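Long-range contacts in sugar ABC transporter, periplasmic sugar-binding protein (Caulobacter crescentus, PDB 4IRX), which binds myo-inositol in the periplasm, probably to deliver it to an ABC transporter for uptake into the cell: residues I226-I231 and A245-N250; V11-N16 and V39-L44; V95-A100 and S143-E148. All blocks are in the same frame, centred on the assembly; numbering follows the deposited sequence.

Interaction 1: residues I226-I231 and A245-N250; sequences IGFDAI and ATVEQN. With INS (1,2,3,4,5,6-hexahydroxy-cyclohexane), chain C.
Asp229 and Gln249 run alongside each other into the myo-inositol site of this two-lobed periplasmic binding protein, their carboxylate and amide planes 30° apart. Gln249 NE2 gives a hydrogen bond to Asp229 OD1 at 2.9 Å, meeting that oxygen on its anti side and somewhat out of the carboxylate plane. The same NE2 reaches O1 of the inositol at 2.9 Å, while Asp229 takes the neighbouring hydroxyls, O2 on OD1 and O3 on OD2. OD1 is thus gripped from both the ligand and the amide, which limits how the carboxylate can turn.

Phe228 sits next to this pair. A chi1 of -157°, setting CG opposite the main-chain nitrogen, brings the ring back to strand 246-248. Val247 lays its CB over one face, 3.7 Å from the ring centroid, a CH-pi contact; at the rim stands the Gln249 amide, its plane nearly perpendicular to the ring and NE2 3.6 Å from CE1. Arg149, which belongs to the inositol pocket, makes a cation-pi contact with the same ring.

The backbone holds these groups in place. Gly227 N bonds to Ala245 O, and Asp229 N to Val247 O at 2.8 Å, just where the chain turns toward helix 232-239. One water joins Ala230 O to Glu248 OE1; another, on Asp229 O, bonds only weakly to Glu248 OE2 and accepts from Gln249 N. Farther from the inositol, Thr246 OG1, which also bonds to Asp203 OD1, accepts a hydrogen bond from Ala230 N at 3.1 Å.

Interaction 2: residues V11-N16 and V39-L44; sequences VVVSFN and VKVQVL
Five backbone hydrogen bonds join strands 11-15 and 40-44 in parallel. Val11 N and Val13 N donate to Lys40 O and Gln42 O, Gln42 N and Leu44 N answer to Val11 O and Val13 O, and Phe15 N closes the series on Leu44 O at 2.8 Å. The bond from Val13 N to Gln42 O is almost straight, 176° at the hydrogen, and the short strand axes cross at -25°.

Side chains alternate between the two faces. On the face of Val12 and Leu44, Val12 CG1 meets Leu44 CD1 at 3.7 Å. On the other, Val13 CG2 lies 4.2 Å from Val41 CG1, and Val11 CG2 touches Val39 CG2 at the strand start. Phe15 presents its ring edge, with CD2 3.7 Å from Val43 CG1; chi1 of -77° sets the ring beside its own backbone N, within reach of that methyl.

The pair forms a right-handed beta-alpha-beta crossover through helix 21-37, as in Rossmann-like sheets, with 40-45 at one edge of the sheet. Helix 50-62 packs on Val12, Ser14 and Leu44, helices 21-37 and 251-268 lie against the opposite face, and strand 67-70 flanks strand 10-15 on its other side.

Interaction 3: residues V95-A100 and S143-E148; sequences VDRNIA and SSSSIE. With INS (1,2,3,4,5,6-hexahydroxy-cyclohexane), chain C.
Asn98 N donates to Ser144 OG at 2.8 Å and 169°, so the loop after strand 91-95 meets the first turn of helix 144-160 by a backbone-to-side-chain bond, the two chains coming nearest at Arg97 and Ser144, 5.2 Å between CA atoms. Beside it, the Asn98 amide lies against Ser144 CB, and a water bonded to Glu148 OE2 links weakly to Asn98 ND2.

Arg97 folds back on itself, bent at chi2 (-74°) and chi3, which carries its guanidinium under Ser143. In the conformer described, one of two, Ser143 OG stands over the middle of that flat group. In the guanidinium plane, NE forms a nearly straight salt bridge to the anti lone pair of Asp96 OD2 at 2.9 Å, while NH2 reaches inositol O6. That hydroxyl is also bonded to OD2, and Ser145 OG lies 2.6 Å away; Asp96 OD1 takes inositol O1. Outside the segments, NH1 is held by Pro72 O and NH2 by Asp140.

A leucine in place of Arg97 would probably leave Asp96 OD2 without its charged mate, freer to turn, and take one bond from O6. Here the serine-rich N-terminus of helix 144-160 closes in from the other lobe; carboxylates and an arginine bonding to ligand hydroxyls in a cleft between two lobes are typical of sugar-binding periplasmic proteins of this family.

In chain order interaction 2 comes first, then 3, then 1. Interactions 1 and 3 lie about 17 Å apart between centres, both touch the inositol, and pack together where Gln249 OE1 approaches Asp96 OD1 at 3.7 Å. Interaction 2 is farther out, its centre about 25 Å from that of interaction 1 and about 19 Å from that of interaction 3, touching the latter through Asn16 and Arg97. Strands 10-15, 40-45, 91-95 and 246-248 belong to the seven-stranded sheet, strand 224-226 to the four-stranded one. Interaction 3 brings a loop of one lobe to a helix of the other; interaction 1 sets the four-stranded sheet's end beside edge strand 246-248; interaction 2 builds one lobe's sheet edge.

Interaction 1: residues I226-I231 and A245-N250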
ATOM      1  N   ILE A 226       6.515  -0.211 -14.123  1.00 12.97           N
ATOM      2  CA  ILE A 226       6.918   0.416 -12.876  1.00 10.38           C
ATOM      3  C   ILE A 226       5.955  -0.037 -11.819  1.00 10.60           C
ATOM      4  O   ILE A 226       4.740  -0.100 -12.065  1.00 12.22           O
ATOM      5  CB  ILE A 226       6.850   1.953 -12.945  1.00 15.42           C
ATOM      6  CG1 ILE A 226       7.767   2.480 -14.029  1.00 19.86           C
ATOM      7  CG2 ILE A 226       7.269   2.565 -11.627  1.00 15.22           C
ATOM      8  CD1 ILE A 226       8.154   3.901 -13.777  1.00 29.75           C
ATOM      9  N   GLY A 227       6.487  -0.402 -10.656  1.00 11.14           N
ATOM     10  CA  GLY A 227       5.655  -0.835  -9.546  1.00  9.73           C
ATOM     11  C   GLY A 227       5.737   0.100  -8.345  1.00  9.20           C
ATOM     12  O   GLY A 227       6.172   1.249  -8.422  1.00 11.96           O
ATOM     13  N   PHE A 228       5.322  -0.446  -7.223  1.00 11.24           N
ATOM     14  CA  PHE A 228       5.274   0.285  -5.961  1.00  9.30           C
ATOM     15  C   PHE A 228       5.364  -0.773  -4.882  1.00  7.87           C
ATOM     16  O   PHE A 228       4.622  -1.753  -4.920  1.00  9.92           O
ATOM     17  CB  PHE A 228       3.935   1.048  -5.869  1.00 10.69           C
ATOM     18  CG  PHE A 228       3.957   2.243  -4.922  1.00 10.10           C
ATOM     19  CD1 PHE A 228       3.985   2.058  -3.543  1.00 10.20           C
ATOM     20  CD2 PHE A 228       3.931   3.545  -5.425  1.00 11.34           C
ATOM     21  CE1 PHE A 228       4.005   3.172  -2.655  1.00 10.46           C
ATOM     22  CE2 PHE A 228       3.937   4.661  -4.570  1.00 12.00           C
ATOM     23  CZ  PHE A 228       3.976   4.479  -3.170  1.00 11.20           C
ATOM     24  N   ASP A 229       6.274  -0.585  -3.927  1.00  7.73           N
ATOM     25  CA  ASP A 229       6.438  -1.379  -2.662  1.00 10.94           C
ATOM     26  C   ASP A 229       7.879  -1.806  -2.424  1.00  8.99           C
ATOM     27  O   ASP A 229       8.263  -2.049  -1.292  1.00 10.48           O
ATOM     28  CB  ASP A 229       5.574  -2.661  -2.511  1.00  9.73           C
ATOM     29  CG  ASP A 229       4.105  -2.369  -2.329  1.00 11.98           C
ATOM     30  OD1 ASP A 229       3.760  -1.211  -2.021  1.00 10.59           O
ATOM     31  OD2 ASP A 229       3.290  -3.296  -2.519  1.00 11.10           O
ATOM     32  N   ALA A 230       8.661  -1.930  -3.491  1.00  8.29           N
ATOM     33  CA  ALA A 230      10.040  -2.432  -3.392  1.00 10.72           C
ATOM     34  C   ALA A 230      10.128  -3.796  -2.700  1.00 11.05           C
ATOM     35  O   ALA A 230      10.992  -4.024  -1.850  1.00 11.04           O
ATOM     36  CB  ALA A 230      10.960  -1.397  -2.709  1.00 11.12           C
ATOM     37  N   ILE A 231       9.236  -4.707  -3.061  1.00 12.33           N
ATOM     38  CA  ILE A 231       9.347  -6.055  -2.517  1.00 11.37           C
ATOM     39  C   ILE A 231      10.539  -6.741  -3.195  1.00 12.19           C
ATOM     40  O   ILE A 231      10.921  -6.365  -4.299  1.00 11.14           O
ATOM     41  CB  ILE A 231       8.044  -6.895  -2.680  1.00 12.30           C
ATOM     42  CG1 ILE A 231       7.799  -7.259  -4.137  1.00 12.21           C
ATOM     43  CG2 ILE A 231       6.836  -6.139  -2.083  1.00 12.33           C
ATOM     44  CD1 ILE A 231       6.497  -8.099  -4.357  1.00 14.15           C
ATOM     45  N   ALA A 245      11.556   0.282 -12.437  1.00 12.03           N
ATOM     46  CA  ALA A 245      11.529   1.008 -11.181  1.00 11.74           C
ATOM     47  C   ALA A 245      10.434   0.518 -10.279  1.00 12.04           C
ATOM     48  O   ALA A 245       9.485  -0.145 -10.722  1.00 11.53           O
ATOM     49  CB  ALA A 245      11.368   2.530 -11.434  1.00 13.20           C
ATOM     50  N   THR A 246      10.585   0.833  -8.997  1.00 10.20           N
ATOM     51  CA  THR A 246       9.522   0.625  -8.028  1.00 10.07           C
ATOM     52  C   THR A 246       9.625   1.779  -7.033  1.00 11.35           C
ATOM     53  O   THR A 246      10.371   2.738  -7.270  1.00 14.02           O
ATOM     54  CB  THR A 246       9.587  -0.791  -7.351  1.00 10.85           C
ATOM     55  OG1 THR A 246       8.490  -0.948  -6.436  1.00 10.98           O
ATOM     56  CG2 THR A 246      10.921  -0.991  -6.613  1.00 12.18           C
ATOM     57  N   VAL A 247       8.835   1.733  -5.975  1.00  9.20           N
ATOM     58  CA  VAL A 247       8.828   2.830  -5.013  1.00  9.51           C
ATOM     59  C   VAL A 247       8.964   2.259  -3.618  1.00  9.06           C
ATOM     60  O   VAL A 247       8.184   1.386  -3.231  1.00 10.09           O
ATOM     61  CB  VAL A 247       7.535   3.689  -5.106  1.00  8.22           C
ATOM     62  CG1 VAL A 247       7.590   4.836  -4.098  1.00 11.63           C
ATOM     63  CG2 VAL A 247       7.341   4.246  -6.501  1.00 11.12           C
ATOM     64  N   GLU A 248       9.941   2.752  -2.866  1.00  7.60           N
ATOM     65  CA  GLU A 248      10.118   2.402  -1.464  1.00  8.65           C
ATOM     66  C   GLU A 248       9.237   3.256  -0.579  1.00 10.58           C
ATOM     67  O   GLU A 248       9.247   4.496  -0.679  1.00 11.47           O
ATOM     68  CB  GLU A 248      11.581   2.622  -1.062  1.00  9.43           C
ATOM     69  CG  GLU A 248      11.834   2.455   0.441  1.00 11.33           C
ATOM     70  CD  GLU A 248      11.654   1.043   0.931  1.00 13.17           C
ATOM     71  OE1 GLU A 248      12.110   0.112   0.233  1.00 11.99           O
ATOM     72  OE2 GLU A 248      11.049   0.838   2.006  1.00 15.43           O
ATOM     73  N   GLN A 249       8.455   2.607   0.279  1.00  9.81           N
ATOM     74  CA  GLN A 249       7.578   3.312   1.209  1.00  9.19           C
ATOM     75  C   GLN A 249       7.772   2.924   2.673  1.00 11.27           C
ATOM     76  O   GLN A 249       6.980   3.328   3.553  1.00 12.21           O
ATOM     77  CB  GLN A 249       6.112   3.145   0.826  1.00 11.21           C
ATOM     78  CG  GLN A 249       5.588   1.720   0.793  1.00 10.15           C
ATOM     79  CD  GLN A 249       4.082   1.681   0.872  1.00 10.68           C
ATOM     80  OE1 GLN A 249       3.458   2.450   1.619  1.00 10.23           O
ATOM     81  NE2 GLN A 249       3.466   0.818   0.041  1.00 11.73           N
ATOM     82  N   ASN A 250       8.829   2.172   2.957  1.00  9.75           N
ATOM     83  CA  ASN A 250       9.206   1.856   4.349  1.00 11.31           C
ATOM     84  C   ASN A 250       8.090   1.294   5.233  1.00  9.95           C
ATOM     85  O   ASN A 250       7.785   1.835   6.299  1.00 11.21           O
ATOM     86  CB  ASN A 250       9.822   3.096   5.023  1.00 16.02           C
ATOM     87  CG  ASN A 250      11.273   3.317   4.621  1.00 23.83           C
ATOM     88  OD1 ASN A 250      12.169   2.605   5.087  1.00 34.24           O
ATOM     89  ND2 ASN A 250      11.508   4.287   3.753  1.00 28.47           N
TER
HETATM   90  C1  INS C 401      -0.043  -0.862   0.174  1.00  8.24           C
HETATM   91  C2  INS C 401       0.791  -1.699  -0.738  1.00  8.99           C
HETATM   92  C3  INS C 401       0.030  -2.957  -1.066  1.00  8.66           C
HETATM   93  C4  INS C 401      -1.253  -2.622  -1.757  1.00 10.19           C
HETATM   94  C5  INS C 401      -2.124  -1.827  -0.859  1.00  8.58           C
HETATM   95  C6  INS C 401      -1.417  -0.574  -0.397  1.00 10.68           C
HETATM   96  O1  INS C 401       0.624   0.338   0.477  1.00  8.29           O
HETATM   97  O2  INS C 401       1.101  -0.973  -1.889  1.00 10.06           O
HETATM   98  O3  INS C 401       0.814  -3.821  -1.853  1.00  9.33           O
HETATM   99  O4  INS C 401      -1.902  -3.777  -2.184  1.00 11.40           O
HETATM  100  O5  INS C 401      -3.312  -1.529  -1.519  1.00 10.97           O
HETATM  101  O6  INS C 401      -2.237   0.208   0.432  1.00  8.84           O
HETATM  102  O   HOH W   1       8.553  -0.241   0.530  1.00 11.91           O
HETATM  103  O   HOH W   2      12.033  -2.648   0.275  1.00 11.80           O

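Interaction 2: residues V11-N16 and V39-L44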
ATOM      1  N   VAL A  11      -2.088  -4.922  22.169  1.00 11.98           N
ATOM      2  CA  VAL A  11      -2.645  -4.094  21.112  1.00 11.29           C
ATOM      3  C   VAL A  11      -3.291  -5.011  20.080  1.00 12.41           C
ATOM      4  O   VAL A  11      -2.756  -6.084  19.779  1.00 14.74           O
ATOM      5  CB  VAL A  11      -1.527  -3.221  20.454  1.00 11.75           C
ATOM      6  CG1 VAL A  11      -1.998  -2.485  19.189  1.00 12.68           C
ATOM      7  CG2 VAL A  11      -0.997  -2.192  21.468  1.00 12.76           C
ATOM      8  N   VAL A  12      -4.443  -4.608  19.558  1.00  9.48           N
ATOM      9  CA  VAL A  12      -5.076  -5.345  18.473  1.00 11.88           C
ATOM     10  C   VAL A  12      -4.674  -4.657  17.180  1.00 10.57           C
ATOM     11  O   VAL A  12      -4.714  -3.414  17.084  1.00 11.67           O
ATOM     12  CB  VAL A  12      -6.620  -5.384  18.617  1.00 12.38           C
ATOM     13  CG1 VAL A  12      -7.265  -5.915  17.364  1.00 12.80           C
ATOM     14  CG2 VAL A  12      -7.008  -6.244  19.815  1.00 13.30           C
ATOM     15  N   VAL A  13      -4.257  -5.472  16.216  1.00  9.27           N
ATOM     16  CA  VAL A  13      -3.864  -5.009  14.895  1.00  9.62           C
ATOM     17  C   VAL A  13      -4.730  -5.700  13.864  1.00 10.55           C
ATOM     18  O   VAL A  13      -4.657  -6.917  13.676  1.00 12.75           O
ATOM     19  CB  VAL A  13      -2.377  -5.290  14.618  1.00 11.21           C
ATOM     20  CG1 VAL A  13      -1.960  -4.651  13.298  1.00 12.75           C
ATOM     21  CG2 VAL A  13      -1.537  -4.716  15.758  1.00 12.54           C
ATOM     22  N   SER A  14      -5.539  -4.900  13.184  1.00  9.86           N
ATOM     23  CA  SER A  14      -6.466  -5.384  12.173  1.00  9.70           C
ATOM     24  C   SER A  14      -5.983  -5.088  10.756  1.00 12.19           C
ATOM     25  O   SER A  14      -5.936  -3.928  10.358  1.00 10.73           O
ATOM     26  CB  SER A  14      -7.831  -4.755  12.409  1.00 12.63           C
ATOM     27  OG  SER A  14      -8.707  -5.077  11.324  1.00 14.54           O
ATOM     28  N   PHE A  15      -5.625  -6.132  10.005  1.00 11.96           N
ATOM     29  CA  PHE A  15      -5.150  -5.978   8.635  1.00 11.92           C
ATOM     30  C   PHE A  15      -6.284  -6.121   7.650  1.00 13.35           C
ATOM     31  O   PHE A  15      -7.182  -6.918   7.874  1.00 12.78           O
ATOM     32  CB  PHE A  15      -4.094  -7.054   8.334  1.00 12.53           C
ATOM     33  CG  PHE A  15      -2.735  -6.763   8.937  1.00 11.90           C
ATOM     34  CD1 PHE A  15      -1.819  -5.991   8.245  1.00 16.67           C
ATOM     35  CD2 PHE A  15      -2.373  -7.266  10.180  1.00 13.50           C
ATOM     36  CE1 PHE A  15      -0.574  -5.700   8.782  1.00 18.15           C
ATOM     37  CE2 PHE A  15      -1.128  -6.983  10.731  1.00 14.86           C
ATOM     38  CZ  PHE A  15      -0.217  -6.205  10.030  1.00 14.50           C
ATOM     39  N   ASN A  16      -6.247  -5.364   6.567  1.00 12.97           N
ATOM     40  CA  ASN A  16      -7.277  -5.500   5.542  1.00 12.03           C
ATOM     41  C   ASN A  16      -7.314  -6.857   4.847  1.00 15.42           C
ATOM     42  O   ASN A  16      -8.401  -7.378   4.598  1.00 14.24           O
ATOM     43  CB  ASN A  16      -7.171  -4.376   4.508  1.00 11.78           C
ATOM     44  CG  ASN A  16      -5.798  -4.273   3.900  1.00 13.56           C
ATOM     45  OD1 ASN A  16      -4.832  -3.981   4.597  1.00 14.78           O
ATOM     46  ND2 ASN A  16      -5.698  -4.482   2.587  1.00 14.05           N
ATOM     47  N   VAL A  39       5.022  -6.003  24.225  1.00 11.78           N
ATOM     48  CA  VAL A  39       3.580  -5.903  24.048  1.00 14.77           C
ATOM     49  C   VAL A  39       3.061  -7.107  23.285  1.00 12.89           C
ATOM     50  O   VAL A  39       3.662  -7.554  22.298  1.00 14.78           O
ATOM     51  CB  VAL A  39       3.186  -4.540  23.371  1.00 13.67           C
ATOM     52  CG1 VAL A  39       3.671  -4.429  21.922  1.00 15.78           C
ATOM     53  CG2 VAL A  39       1.685  -4.272  23.456  1.00 17.23           C
ATOM     54  N   LYS A  40       1.927  -7.643  23.727  1.00 12.71           N
ATOM     55  CA  LYS A  40       1.293  -8.706  22.965  1.00 15.50           C
ATOM     56  C   LYS A  40       0.468  -8.082  21.854  1.00 14.81           C
ATOM     57  O   LYS A  40      -0.283  -7.136  22.098  1.00 14.76           O
ATOM     58  CB  LYS A  40       0.395  -9.566  23.866  1.00 16.08           C
ATOM     59  CG  LYS A  40      -0.180 -10.783  23.141  1.00 24.15           C
ATOM     60  CD  LYS A  40      -1.002 -11.678  24.072  1.00 28.13           C
ATOM     61  CE  LYS A  40      -1.368 -12.997  23.394  1.00 28.07           C
ATOM     62  NZ  LYS A  40      -2.163 -13.889  24.313  1.00 29.06           N
ATOM     63  N   VAL A  41       0.638  -8.555  20.622  1.00 12.96           N
ATOM     64  CA  VAL A  41      -0.236  -8.110  19.548  1.00 10.61           C
ATOM     65  C   VAL A  41      -1.181  -9.224  19.144  1.00 11.21           C
ATOM     66  O   VAL A  41      -0.777 -10.390  18.976  1.00 16.93           O
ATOM     67  CB  VAL A  41       0.532  -7.535  18.304  1.00 11.35           C
ATOM     68  CG1 VAL A  41       1.148  -6.186  18.638  1.00 15.43           C
ATOM     69  CG2 VAL A  41       1.589  -8.537  17.764  1.00 14.36           C
ATOM     70  N   GLN A  42      -2.459  -8.883  19.040  1.00 12.42           N
ATOM     71  CA  GLN A  42      -3.399  -9.841  18.501  1.00 11.96           C
ATOM     72  C   GLN A  42      -3.721  -9.399  17.089  1.00 11.10           C
ATOM     73  O   GLN A  42      -4.229  -8.306  16.877  1.00 13.23           O
ATOM     74  CB  GLN A  42      -4.666  -9.953  19.355  1.00 14.36           C
ATOM     75  CG  GLN A  42      -4.376 -10.526  20.729  1.00 16.46           C
ATOM     76  CD  GLN A  42      -5.607 -11.129  21.395  1.00 20.61           C
ATOM     77  OE1 GLN A  42      -6.304 -11.941  20.794  1.00 25.46           O
ATOM     78  NE2 GLN A  42      -5.834 -10.782  22.658  1.00 27.62           N
ATOM     79  N   VAL A  43      -3.391 -10.250  16.124  1.00 12.28           N
ATOM     80  CA  VAL A  43      -3.500  -9.882  14.704  1.00 12.63           C
ATOM     81  C   VAL A  43      -4.738 -10.479  14.084  1.00 15.19           C
ATOM     82  O   VAL A  43      -4.948 -11.687  14.168  1.00 18.24           O
ATOM     83  CB  VAL A  43      -2.278 -10.385  13.936  1.00 13.41           C
ATOM     84  CG1 VAL A  43      -2.458 -10.164  12.433  1.00 15.35           C
ATOM     85  CG2 VAL A  43      -1.026  -9.695  14.484  1.00 16.30           C
ATOM     86  N   LEU A  44      -5.571  -9.624  13.491  1.00 13.28           N
ATOM     87  CA  LEU A  44      -6.807 -10.056  12.869  1.00 14.27           C
ATOM     88  C   LEU A  44      -6.721  -9.783  11.371  1.00 17.16           C
ATOM     89  O   LEU A  44      -6.208  -8.739  10.939  1.00 19.21           O
ATOM     90  CB  LEU A  44      -7.995  -9.301  13.464  1.00 15.95           C
ATOM     91  CG  LEU A  44      -8.074  -9.238  14.997  1.00 18.38           C
ATOM     92  CD1 LEU A  44      -9.266  -8.375  15.443  1.00 18.56           C
ATOM     93  CD2 LEU A  44      -8.135 -10.636  15.567  1.00 26.85           C
TER

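Interaction 3: residues V95-A100 and S143-E148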
ATOM      1  N   VAL A  95      -2.863   2.580   9.778  1.00  8.44           N
ATOM      2  CA  VAL A  95      -1.562   2.325   9.177  1.00  7.57           C
ATOM      3  C   VAL A  95      -1.751   1.976   7.698  1.00  9.46           C
ATOM      4  O   VAL A  95      -2.726   1.319   7.316  1.00  9.19           O
ATOM      5  CB  VAL A  95      -0.767   1.227   9.927  1.00  9.03           C
ATOM      6  CG1 VAL A  95      -1.385  -0.148   9.718  1.00 11.78           C
ATOM      7  CG2 VAL A  95       0.718   1.211   9.458  1.00 11.31           C
ATOM      8  N   ASP A  96      -0.819   2.476   6.879  1.00  7.27           N
ATOM      9  CA  ASP A  96      -0.749   2.258   5.430  1.00  9.34           C
ATOM     10  C   ASP A  96      -1.765   3.042   4.620  1.00 10.30           C
ATOM     11  O   ASP A  96      -1.420   3.714   3.637  1.00 10.46           O
ATOM     12  CB  ASP A  96      -0.807   0.785   5.042  1.00 10.11           C
ATOM     13  CG  ASP A  96      -0.708   0.613   3.544  1.00  9.92           C
ATOM     14  OD1 ASP A  96       0.408   0.816   3.005  1.00 10.87           O
ATOM     15  OD2 ASP A  96      -1.736   0.330   2.914  1.00 11.48           O
ATOM     16  N   ARG A  97      -3.027   2.922   5.008  1.00  8.07           N
ATOM     17  CA  ARG A  97      -4.099   3.749   4.428  1.00  8.56           C
ATOM     18  C   ARG A  97      -4.943   4.322   5.566  1.00  8.18           C
ATOM     19  O   ARG A  97      -4.982   3.768   6.681  1.00 10.05           O
ATOM     20  CB  ARG A  97      -4.973   2.995   3.404  1.00 11.41           C
ATOM     21  CG  ARG A  97      -5.917   1.921   3.972  1.00  9.58           C
ATOM     22  CD  ARG A  97      -5.190   0.668   4.401  1.00  8.79           C
ATOM     23  NE  ARG A  97      -4.594  -0.006   3.246  1.00  9.60           N
ATOM     24  CZ  ARG A  97      -5.250  -0.771   2.367  1.00  9.63           C
ATOM     25  NH1 ARG A  97      -6.540  -1.040   2.504  1.00 11.63           N
ATOM     26  NH2 ARG A  97      -4.602  -1.277   1.325  1.00 10.71           N
ATOM     27  N   ASN A  98      -5.577   5.452   5.293  1.00  9.77           N
ATOM     28  CA  ASN A  98      -6.232   6.191   6.361  1.00 13.03           C
ATOM     29  C   ASN A  98      -7.700   5.828   6.565  1.00 13.71           C
ATOM     30  O   ASN A  98      -8.259   5.009   5.854  1.00 12.60           O
ATOM     31  CB  ASN A  98      -6.016   7.707   6.196  1.00 12.63           C
ATOM     32  CG  ASN A  98      -6.726   8.291   4.985  1.00 12.12           C
ATOM     33  OD1 ASN A  98      -7.848   7.899   4.649  1.00 15.84           O
ATOM     34  ND2 ASN A  98      -6.071   9.262   4.332  1.00 18.73           N
ATOM     35  N   ILE A  99      -8.288   6.388   7.612  1.00 10.45           N
ATOM     36  CA  ILE A  99      -9.729   6.350   7.805  1.00 13.48           C
ATOM     37  C   ILE A  99     -10.195   7.784   7.707  1.00 15.94           C
ATOM     38  O   ILE A  99      -9.617   8.673   8.345  1.00 18.92           O
ATOM     39  CB  ILE A  99     -10.083   5.770   9.175  1.00 17.56           C
ATOM     40  CG1 ILE A  99      -9.762   4.270   9.209  1.00 13.90           C
ATOM     41  CG2 ILE A  99     -11.557   6.031   9.492  1.00 16.72           C
ATOM     42  CD1 ILE A  99      -9.964   3.625  10.539  1.00 20.63           C
ATOM     43  N   ALA A 100     -11.241   8.029   6.918  1.00 17.31           N
ATOM     44  CA  ALA A 100     -11.653   9.400   6.624  1.00 19.22           C
ATOM     45  C   ALA A 100     -13.165   9.564   6.534  1.00 17.37           C
ATOM     46  O   ALA A 100     -13.895   8.611   6.242  1.00 18.89           O
ATOM     47  CB  ALA A 100     -10.983   9.892   5.331  1.00 25.12           C
ATOM     48  N   SER A 143      -9.139   1.999  -0.841  1.00 14.59           N
ATOM     49  CA  SER A 143      -8.088   2.448   0.061  0.68 12.62           C
ATOM     50  C   SER A 143      -7.624   3.879  -0.259  1.00 12.96           C
ATOM     51  O   SER A 143      -7.437   4.221  -1.416  1.00 12.43           O
ATOM     52  CB  SER A 143      -6.907   1.487  -0.068  0.68 13.84           C
ATOM     53  OG  SER A 143      -5.777   1.942   0.651  0.68 11.56           O
ATOM     54  N   SER A 144      -7.403   4.705   0.766  1.00 11.41           N
ATOM     55  CA  SER A 144      -6.789   6.023   0.550  1.00 11.44           C
ATOM     56  C   SER A 144      -5.476   5.926  -0.230  1.00 13.87           C
ATOM     57  O   SER A 144      -5.117   6.830  -0.982  1.00 11.40           O
ATOM     58  CB  SER A 144      -6.536   6.756   1.871  1.00 12.31           C
ATOM     59  OG  SER A 144      -5.452   6.159   2.570  1.00 12.39           O
ATOM     60  N   SER A 145      -4.761   4.814  -0.077  1.00  9.10           N
ATOM     61  CA  SER A 145      -3.482   4.688  -0.758  1.00 10.44           C
ATOM     62  C   SER A 145      -3.668   4.628  -2.272  1.00 13.56           C
ATOM     63  O   SER A 145      -2.869   5.202  -3.020  1.00 11.73           O
ATOM     64  CB  SER A 145      -2.701   3.491  -0.242  1.00 13.48           C
ATOM     65  OG  SER A 145      -3.434   2.304  -0.470  1.00 13.66           O
ATOM     66  N   SER A 146      -4.714   3.946  -2.726  1.00 11.60           N
ATOM     67  CA  SER A 146      -5.027   3.899  -4.151  0.74 11.11           C
ATOM     68  C   SER A 146      -5.469   5.271  -4.637  1.00 12.80           C
ATOM     69  O   SER A 146      -4.963   5.790  -5.630  1.00 11.22           O
ATOM     70  CB  SER A 146      -6.113   2.874  -4.409  0.74 12.10           C
ATOM     71  OG  SER A 146      -6.369   2.777  -5.798  0.74 10.17           O
ATOM     72  N   ILE A 147      -6.426   5.858  -3.941  1.00 11.68           N
ATOM     73  CA  ILE A 147      -6.933   7.170  -4.316  1.00 13.18           C
ATOM     74  C   ILE A 147      -5.820   8.208  -4.414  1.00 10.48           C
ATOM     75  O   ILE A 147      -5.743   8.955  -5.397  1.00 11.29           O
ATOM     76  CB  ILE A 147      -8.022   7.612  -3.318  1.00 13.41           C
ATOM     77  CG1 ILE A 147      -9.197   6.632  -3.386  1.00 18.67           C
ATOM     78  CG2 ILE A 147      -8.438   9.043  -3.585  1.00 15.27           C
ATOM     79  CD1 ILE A 147     -10.176   6.755  -2.238  1.00 23.78           C
ATOM     80  N   GLU A 148      -4.930   8.221  -3.433  1.00 10.62           N
ATOM     81  CA  GLU A 148      -3.849   9.205  -3.417  1.00  9.30           C
ATOM     82  C   GLU A 148      -2.727   8.906  -4.421  1.00 10.06           C
ATOM     83  O   GLU A 148      -2.184   9.819  -5.055  1.00 10.75           O
ATOM     84  CB  GLU A 148      -3.279   9.318  -2.004  1.00 10.49           C
ATOM     85  CG  GLU A 148      -4.255   9.973  -1.044  1.00 13.16           C
ATOM     86  CD  GLU A 148      -3.815   9.850   0.391  1.00 22.84           C
ATOM     87  OE1 GLU A 148      -2.707   9.327   0.622  1.00 21.06           O
ATOM     88  OE2 GLU A 148      -4.587  10.258   1.281  1.00 38.25           O
TER
HETATM   89  C1  INS C 401      -0.043  -0.862   0.174  1.00  8.24           C
HETATM   90  C2  INS C 401       0.791  -1.699  -0.738  1.00  8.99           C
HETATM   91  C3  INS C 401       0.030  -2.957  -1.066  1.00  8.66           C
HETATM   92  C4  INS C 401      -1.253  -2.622  -1.757  1.00 10.19           C
HETATM   93  C5  INS C 401      -2.124  -1.827  -0.859  1.00  8.58           C
HETATM   94  C6  INS C 401      -1.417  -0.574  -0.397  1.00 10.68           C
HETATM   95  O1  INS C 401       0.624   0.338   0.477  1.00  8.29           O
HETATM   96  O2  INS C 401       1.101  -0.973  -1.889  1.00 10.06           O
HETATM   97  O3  INS C 401       0.814  -3.821  -1.853  1.00  9.33           O
HETATM   98  O4  INS C 401      -1.902  -3.777  -2.184  1.00 11.40           O
HETATM   99  O5  INS C 401      -3.312  -1.529  -1.519  1.00 10.97           O
HETATM  100  O6  INS C 401      -2.237   0.208   0.432  1.00  8.84           O
HETATM  101  O   HOH W   3      -2.803  10.021   3.693  1.00 35.75           O